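Local coordinates for putative sodium:solute symporter (Proteus mirabilis, PDB 5NV9), which uses the sodium gradient to carry the sialic acid N-acetylneuraminic acid into the bacterial cell, at residues 76-81 against 237-242; 86-91 against 246-251. All blocks are in the same frame, centred on the assembly; numbering follows the deposited sequence.

Interaction 1: 76-81 against 237-242. With SLB (N-acetyl-beta-neuraminic acid), chain D.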
loop_
_atom_site.group_PDB
_atom_site.type_symbol
_atom_site.label_atom_id
_atom_site.label_comp_id
_atom_site.label_asym_id
_atom_site.label_seq_id
_atom_site.Cartn_x
_atom_site.Cartn_y
_atom_site.Cartn_z
ATOM N N TRP A 76 7.397 18.914 -5.655
ATOM C CA TRP A 76 6.231 18.079 -5.935
ATOM C C TRP A 76 6.498 17.063 -7.023
ATOM O O TRP A 76 5.553 16.425 -7.450
ATOM C CB TRP A 76 5.061 18.927 -6.407
ATOM C CG TRP A 76 4.354 19.732 -5.364
ATOM C CD1 TRP A 76 4.908 20.379 -4.304
ATOM C CD2 TRP A 76 2.973 20.026 -5.344
ATOM N NE1 TRP A 76 3.933 21.011 -3.578
ATOM C CE2 TRP A 76 2.728 20.795 -4.189
ATOM C CE3 TRP A 76 1.888 19.652 -6.168
ATOM C CZ2 TRP A 76 1.461 21.274 -3.861
ATOM C CZ3 TRP A 76 0.625 20.096 -5.824
ATOM C CH2 TRP A 76 0.411 20.883 -4.651
ATOM N N THR A 77 7.728 16.870 -7.486
ATOM C CA THR A 77 7.884 15.980 -8.653
ATOM C C THR A 77 7.287 14.568 -8.503
ATOM O O THR A 77 6.805 14.025 -9.462
ATOM C CB THR A 77 9.331 15.869 -9.134
ATOM O OG1 THR A 77 10.182 15.515 -8.062
ATOM C CG2 THR A 77 9.766 17.160 -9.736
ATOM N N PHE A 78 7.350 13.982 -7.312
ATOM C CA PHE A 78 6.785 12.679 -7.053
ATOM C C PHE A 78 5.289 12.519 -7.323
ATOM O O PHE A 78 4.820 11.419 -7.542
ATOM C CB PHE A 78 7.042 12.270 -5.616
ATOM C CG PHE A 78 8.385 11.616 -5.385
ATOM C CD1 PHE A 78 9.577 12.171 -5.905
ATOM C CD2 PHE A 78 8.479 10.521 -4.535
ATOM C CE1 PHE A 78 10.813 11.591 -5.641
ATOM C CE2 PHE A 78 9.724 9.912 -4.287
ATOM C CZ PHE A 78 10.888 10.460 -4.827
ATOM N N ILE A 79 4.541 13.623 -7.320
ATOM C CA ILE A 79 3.117 13.589 -7.576
ATOM C C ILE A 79 2.850 13.029 -8.994
ATOM O O ILE A 79 1.773 12.496 -9.249
ATOM C CB ILE A 79 2.400 14.964 -7.315
ATOM C CG1 ILE A 79 0.932 14.734 -6.919
ATOM C CG2 ILE A 79 2.532 15.912 -8.528
ATOM C CD1 ILE A 79 0.116 15.990 -6.742
ATOM N N ILE A 80 3.807 13.094 -9.897
ATOM C CA ILE A 80 3.634 12.439 -11.201
ATOM C C ILE A 80 3.264 10.958 -10.954
ATOM O O ILE A 80 2.402 10.398 -11.636
ATOM C CB ILE A 80 4.856 12.666 -12.122
ATOM C CG1 ILE A 80 4.979 14.155 -12.487
ATOM C CG2 ILE A 80 4.715 11.931 -13.448
ATOM C CD1 ILE A 80 6.387 14.557 -12.873
ATOM N N GLY A 81 3.826 10.361 -9.902
ATOM C CA GLY A 81 3.452 9.011 -9.485
ATOM C C GLY A 81 1.984 8.707 -9.354
ATOM O O GLY A 81 1.534 7.639 -9.764
ATOM N N PRO A 237 12.327 11.944 -15.125
ATOM C CA PRO A 237 12.306 10.691 -15.918
ATOM C C PRO A 237 12.465 9.402 -15.093
ATOM O O PRO A 237 11.719 8.437 -15.311
ATOM C CB PRO A 237 13.512 10.855 -16.855
ATOM C CG PRO A 237 13.702 12.333 -16.957
ATOM C CD PRO A 237 13.337 12.899 -15.621
ATOM N N VAL A 238 13.389 9.393 -14.129
ATOM C CA VAL A 238 13.597 8.193 -13.249
ATOM C C VAL A 238 12.367 7.799 -12.415
ATOM O O VAL A 238 11.912 6.646 -12.404
ATOM C CB VAL A 238 14.832 8.409 -12.361
ATOM C CG1 VAL A 238 15.035 7.224 -11.420
ATOM C CG2 VAL A 238 16.045 8.614 -13.269
ATOM N N LEU A 239 11.785 8.782 -11.729
ATOM C CA LEU A 239 10.585 8.533 -10.969
ATOM C C LEU A 239 9.343 8.225 -11.859
ATOM O O LEU A 239 8.496 7.460 -11.447
ATOM C CB LEU A 239 10.319 9.650 -9.952
ATOM C CG LEU A 239 9.968 11.002 -10.516
ATOM C CD1 LEU A 239 8.500 11.001 -10.874
ATOM C CD2 LEU A 239 10.247 12.139 -9.528
HETATM N N MSE A 240 9.262 8.754 -13.077
HETATM C CA MSE A 240 8.204 8.375 -14.000
HETATM C C MSE A 240 8.286 6.911 -14.400
HETATM O O MSE A 240 7.294 6.205 -14.293
HETATM C CB MSE A 240 8.184 9.232 -15.255
HETATM C CG MSE A 240 7.520 10.549 -14.903
HETATM SE SE MSE A 240 7.605 11.818 -16.422
HETATM C CE MSE A 240 5.859 11.215 -17.136
ATOM N N ILE A 241 9.452 6.431 -14.843
ATOM C CA ILE A 241 9.590 5.015 -15.159
ATOM C C ILE A 241 9.458 4.164 -13.898
ATOM O O ILE A 241 8.732 3.161 -13.903
ATOM C CB ILE A 241 10.922 4.653 -15.837
ATOM C CG1 ILE A 241 11.247 5.628 -16.945
ATOM C CG2 ILE A 241 10.810 3.271 -16.484
ATOM C CD1 ILE A 241 12.739 5.697 -17.190
ATOM N N GLY A 242 10.089 4.608 -12.807
ATOM C CA GLY A 242 9.987 3.916 -11.520
ATOM C C GLY A 242 8.546 3.807 -11.002
ATOM O O GLY A 242 8.079 2.705 -10.636
HETATM C C1 SLB D . 1.822 4.175 0.848
HETATM C C2 SLB D . 1.970 4.076 -0.646
HETATM C C3 SLB D . 3.412 4.337 -1.015
HETATM C C4 SLB D . 3.618 4.469 -2.541
HETATM C C5 SLB D . 2.721 5.627 -2.977
HETATM C C6 SLB D . 1.257 5.332 -2.588
HETATM C C7 SLB D . 0.259 6.439 -2.955
HETATM C C8 SLB D . -1.142 6.090 -2.527
HETATM C C9 SLB D . -2.157 7.111 -3.040
HETATM C C10 SLB D . 3.221 7.012 -4.956
HETATM C C11 SLB D . 2.913 7.143 -6.426
HETATM N N5 SLB D . 2.813 5.850 -4.427
HETATM O O1A SLB D . 1.473 5.301 1.346
HETATM O O1B SLB D . 2.103 3.135 1.556
HETATM O O2 SLB D . 1.557 2.767 -1.130
HETATM O O4 SLB D . 5.018 4.777 -2.865
HETATM O O6 SLB D . 1.153 5.137 -1.180
HETATM O O7 SLB D . 0.592 7.664 -2.295
HETATM O O8 SLB D . -1.486 4.792 -2.999
HETATM O O9 SLB D . -2.252 7.112 -4.487
HETATM O O10 SLB D . 3.748 7.922 -4.294
#
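L239 fills the approach between the two backbones and splits its two methyls between three residues of 76-81. Its CD2 lies 3.7 Å from OG1 of T77 and 3.7 Å from CD1 of F78, meeting the aromatic ring obliquely. Its CD1 turns instead to the backbone, 3.7 Å from the carbonyl O of T77, with CB of I80 at 4.2 Å. The fork is presented this way because CG of L239 sits between its own backbone N and carbonyl carbon (chi1 67°). A branched aliphatic chain suits the place, since one methyl can reach the T77 hydroxyl and F78 ring while the other reaches the T77 carbonyl and I80. Beside it, CG2 of I80 presses on CG of selenomethionine M240 at 3.4 Å, tighter than usual for two carbons; the bend of M240 at chi3 (91°) then brings its CE back to 3.9 Å from the same methyl.

Further out, OG1 of T77 is hydrogen-bonded to OD1 of D75, so the hydroxyl has a polar partner although it lies against a methyl. The F78 ring has a cation-pi contact with K70 and an edge-to-face one with F243, a residue of the sialic acid pocket. G81 belongs to that pocket too: its carbonyl carbon is 3.4 Å from C11 of SLB, the acetyl methyl, and glycine suits the place because a side-chain carbon there would run into C11. Segments 76-81 and 237-242 thus meet by van der Waals packing, without a hydrogen bond between them.

Interaction 2: 86-91 against 246-251; sequences IAILPL and ANIQQF
I88 drives the end of its side chain into the helix 236-253 from the junction of helices 80-87 and 89-102, in a contact of the LeuT fold near the substrate site. Its CG1 stands between the backbone N and carbonyl carbon (chi1 60°), which carries CD1 forward until it rests 3.5 Å from the carbonyl O of N247. The same methyl is 4.0 Å from CB of N247 and 4.1 Å from CB of F251, so it is held among three parts of one helical turn. An isoleucine does this well: beta-branching lets one arm reach N247 and F251 while the other, CG2, turns to I248. Next to it, CD2 of L89 meets CD1 of the F251 ring at 3.9 Å, crossing obliquely. F251, itself buried, also touches V54 and V257, and L89 shares N277 with it as a neighbour.

Packing slackens toward I248, a partly exposed residue whose CG1 comes no closer than 4.3 Å to CG2 of I88; this is a plain contact between aliphatic branches, with T419 touching I248 from another helix. The polar end of N247 looks elsewhere, to G81, and its side chain lies about 4 Å from SLB at nearest atoms. The carbonyl O of N247 meanwhile accepts a hydrogen bond from F251 N at 3.0 Å and lies in the plane of the F251 ring, at its edge.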
loop_
_atom_site.group_PDB
_atom_site.type_symbol
_atom_site.label_atom_id
_atom_site.label_comp_id
_atom_site.label_asym_id
_atom_site.label_seq_id
_atom_site.Cartn_x
_atom_site.Cartn_y
_atom_site.Cartn_z
ATOM N N ILE A 86 -3.354 6.455 -11.964
ATOM C CA ILE A 86 -4.668 6.574 -12.572
ATOM C C ILE A 86 -4.581 6.181 -14.047
ATOM O O ILE A 86 -5.418 5.435 -14.526
ATOM C CB ILE A 86 -5.210 7.994 -12.441
ATOM C CG1 ILE A 86 -5.338 8.356 -10.972
ATOM C CG2 ILE A 86 -6.520 8.182 -13.216
ATOM C CD1 ILE A 86 -5.673 9.819 -10.774
ATOM N N ALA A 87 -3.574 6.688 -14.760
ATOM C CA ALA A 87 -3.427 6.392 -16.177
ATOM C C ALA A 87 -3.362 4.916 -16.546
ATOM O O ALA A 87 -3.777 4.539 -17.621
ATOM C CB ALA A 87 -2.188 7.081 -16.714
ATOM N N ILE A 88 -2.816 4.060 -15.698
ATOM C CA ILE A 88 -2.810 2.626 -16.013
ATOM C C ILE A 88 -4.136 1.908 -15.750
ATOM O O ILE A 88 -4.308 0.797 -16.243
ATOM C CB ILE A 88 -1.707 1.841 -15.254
ATOM C CG1 ILE A 88 -1.886 1.943 -13.759
ATOM C CG2 ILE A 88 -0.308 2.341 -15.660
ATOM C CD1 ILE A 88 -1.310 0.780 -12.994
ATOM N N LEU A 89 -5.079 2.502 -15.007
ATOM C CA LEU A 89 -6.307 1.778 -14.617
ATOM C C LEU A 89 -7.167 1.176 -15.746
ATOM O O LEU A 89 -7.686 0.090 -15.573
ATOM C CB LEU A 89 -7.201 2.606 -13.650
ATOM C CG LEU A 89 -6.554 2.890 -12.280
ATOM C CD1 LEU A 89 -7.392 3.767 -11.346
ATOM C CD2 LEU A 89 -6.119 1.618 -11.566
ATOM N N PRO A 90 -7.370 1.898 -16.870
ATOM C CA PRO A 90 -8.102 1.305 -17.997
ATOM C C PRO A 90 -7.403 0.025 -18.573
ATOM O O PRO A 90 -8.066 -0.989 -18.903
ATOM C CB PRO A 90 -8.110 2.434 -19.034
ATOM C CG PRO A 90 -7.725 3.676 -18.292
ATOM C CD PRO A 90 -6.869 3.241 -17.179
ATOM N N LEU A 91 -6.081 0.032 -18.586
ATOM C CA LEU A 91 -5.320 -1.134 -19.017
ATOM C C LEU A 91 -5.556 -2.320 -18.053
ATOM O O LEU A 91 -5.667 -3.489 -18.483
ATOM C CB LEU A 91 -3.837 -0.778 -19.053
ATOM C CG LEU A 91 -3.391 0.343 -20.022
ATOM C CD1 LEU A 91 -3.849 -0.037 -21.411
ATOM C CD2 LEU A 91 -3.883 1.750 -19.659
ATOM N N ALA A 246 6.030 0.607 -10.389
ATOM C CA ALA A 246 5.556 0.345 -9.043
ATOM C C ALA A 246 4.042 0.276 -9.031
ATOM O O ALA A 246 3.464 -0.499 -8.243
ATOM C CB ALA A 246 6.039 1.409 -8.053
ATOM N N ASN A 247 3.432 1.104 -9.884
ATOM C CA ASN A 247 1.987 1.202 -9.985
ATOM C C ASN A 247 1.452 -0.034 -10.700
ATOM O O ASN A 247 0.434 -0.581 -10.277
ATOM C CB ASN A 247 1.508 2.498 -10.716
ATOM C CG ASN A 247 1.728 3.770 -9.877
ATOM O OD1 ASN A 247 1.723 3.713 -8.660
ATOM N ND2 ASN A 247 1.988 4.888 -10.528
ATOM N N ILE A 248 2.143 -0.516 -11.752
ATOM C CA ILE A 248 1.717 -1.744 -12.377
ATOM C C ILE A 248 1.800 -2.862 -11.321
ATOM O O ILE A 248 0.902 -3.717 -11.206
ATOM C CB ILE A 248 2.521 -2.077 -13.632
ATOM C CG1 ILE A 248 2.218 -1.025 -14.710
ATOM C CG2 ILE A 248 2.100 -3.402 -14.208
ATOM C CD1 ILE A 248 3.379 -0.855 -15.692
ATOM N N GLN A 249 2.871 -2.886 -10.566
ATOM C CA GLN A 249 2.950 -3.904 -9.476
ATOM C C GLN A 249 1.724 -3.818 -8.585
ATOM O O GLN A 249 1.059 -4.821 -8.280
ATOM C CB GLN A 249 4.197 -3.700 -8.642
ATOM C CG GLN A 249 4.236 -4.663 -7.477
ATOM C CD GLN A 249 5.552 -4.636 -6.724
ATOM O OE1 GLN A 249 6.627 -4.460 -7.297
ATOM N NE2 GLN A 249 5.479 -4.882 -5.439
ATOM N N GLN A 250 1.449 -2.621 -8.135
ATOM C CA GLN A 250 0.373 -2.392 -7.094
ATOM C C GLN A 250 -1.006 -2.830 -7.573
ATOM O O GLN A 250 -1.726 -3.479 -6.843
ATOM C CB GLN A 250 0.342 -0.922 -6.675
ATOM C CG GLN A 250 -0.666 -0.525 -5.587
ATOM C CD GLN A 250 -0.367 -1.175 -4.247
ATOM O OE1 GLN A 250 0.267 -0.566 -3.368
ATOM N NE2 GLN A 250 -0.806 -2.430 -4.087
ATOM N N PHE A 251 -1.323 -2.528 -8.828
ATOM C CA PHE A 251 -2.639 -2.754 -9.382
ATOM C C PHE A 251 -2.871 -4.014 -10.183
ATOM O O PHE A 251 -4.044 -4.302 -10.461
ATOM C CB PHE A 251 -3.094 -1.473 -10.136
ATOM C CG PHE A 251 -3.275 -0.309 -9.211
ATOM C CD1 PHE A 251 -4.478 -0.123 -8.539
ATOM C CD2 PHE A 251 -2.216 0.563 -8.939
ATOM C CE1 PHE A 251 -4.639 0.928 -7.644
ATOM C CE2 PHE A 251 -2.364 1.624 -8.038
ATOM C CZ PHE A 251 -3.588 1.795 -7.400
#

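In the fold
Interactions 1 and 2 lie about 14 Å apart, centre to centre, along helix 236-253 and the transmembrane segment made of helices 80-87 and 89-102. Their segments alternate along the chain (76-81, 86-91, 237-242, 246-251), so helix 236-253 meets that segment first near the periplasmic end and again deeper in the membrane, where helix 89-102 takes over from helix 80-87. A probable hydrogen bond of 2.9 Å from ND2 of N247 to O of G81 ties the two contacts together. Because G81 belongs to the sialic acid pocket and N247 lies close to the ligand, the pairing of these helices probably helps to shape one side of the substrate site in this outward-open LeuT-fold symporter.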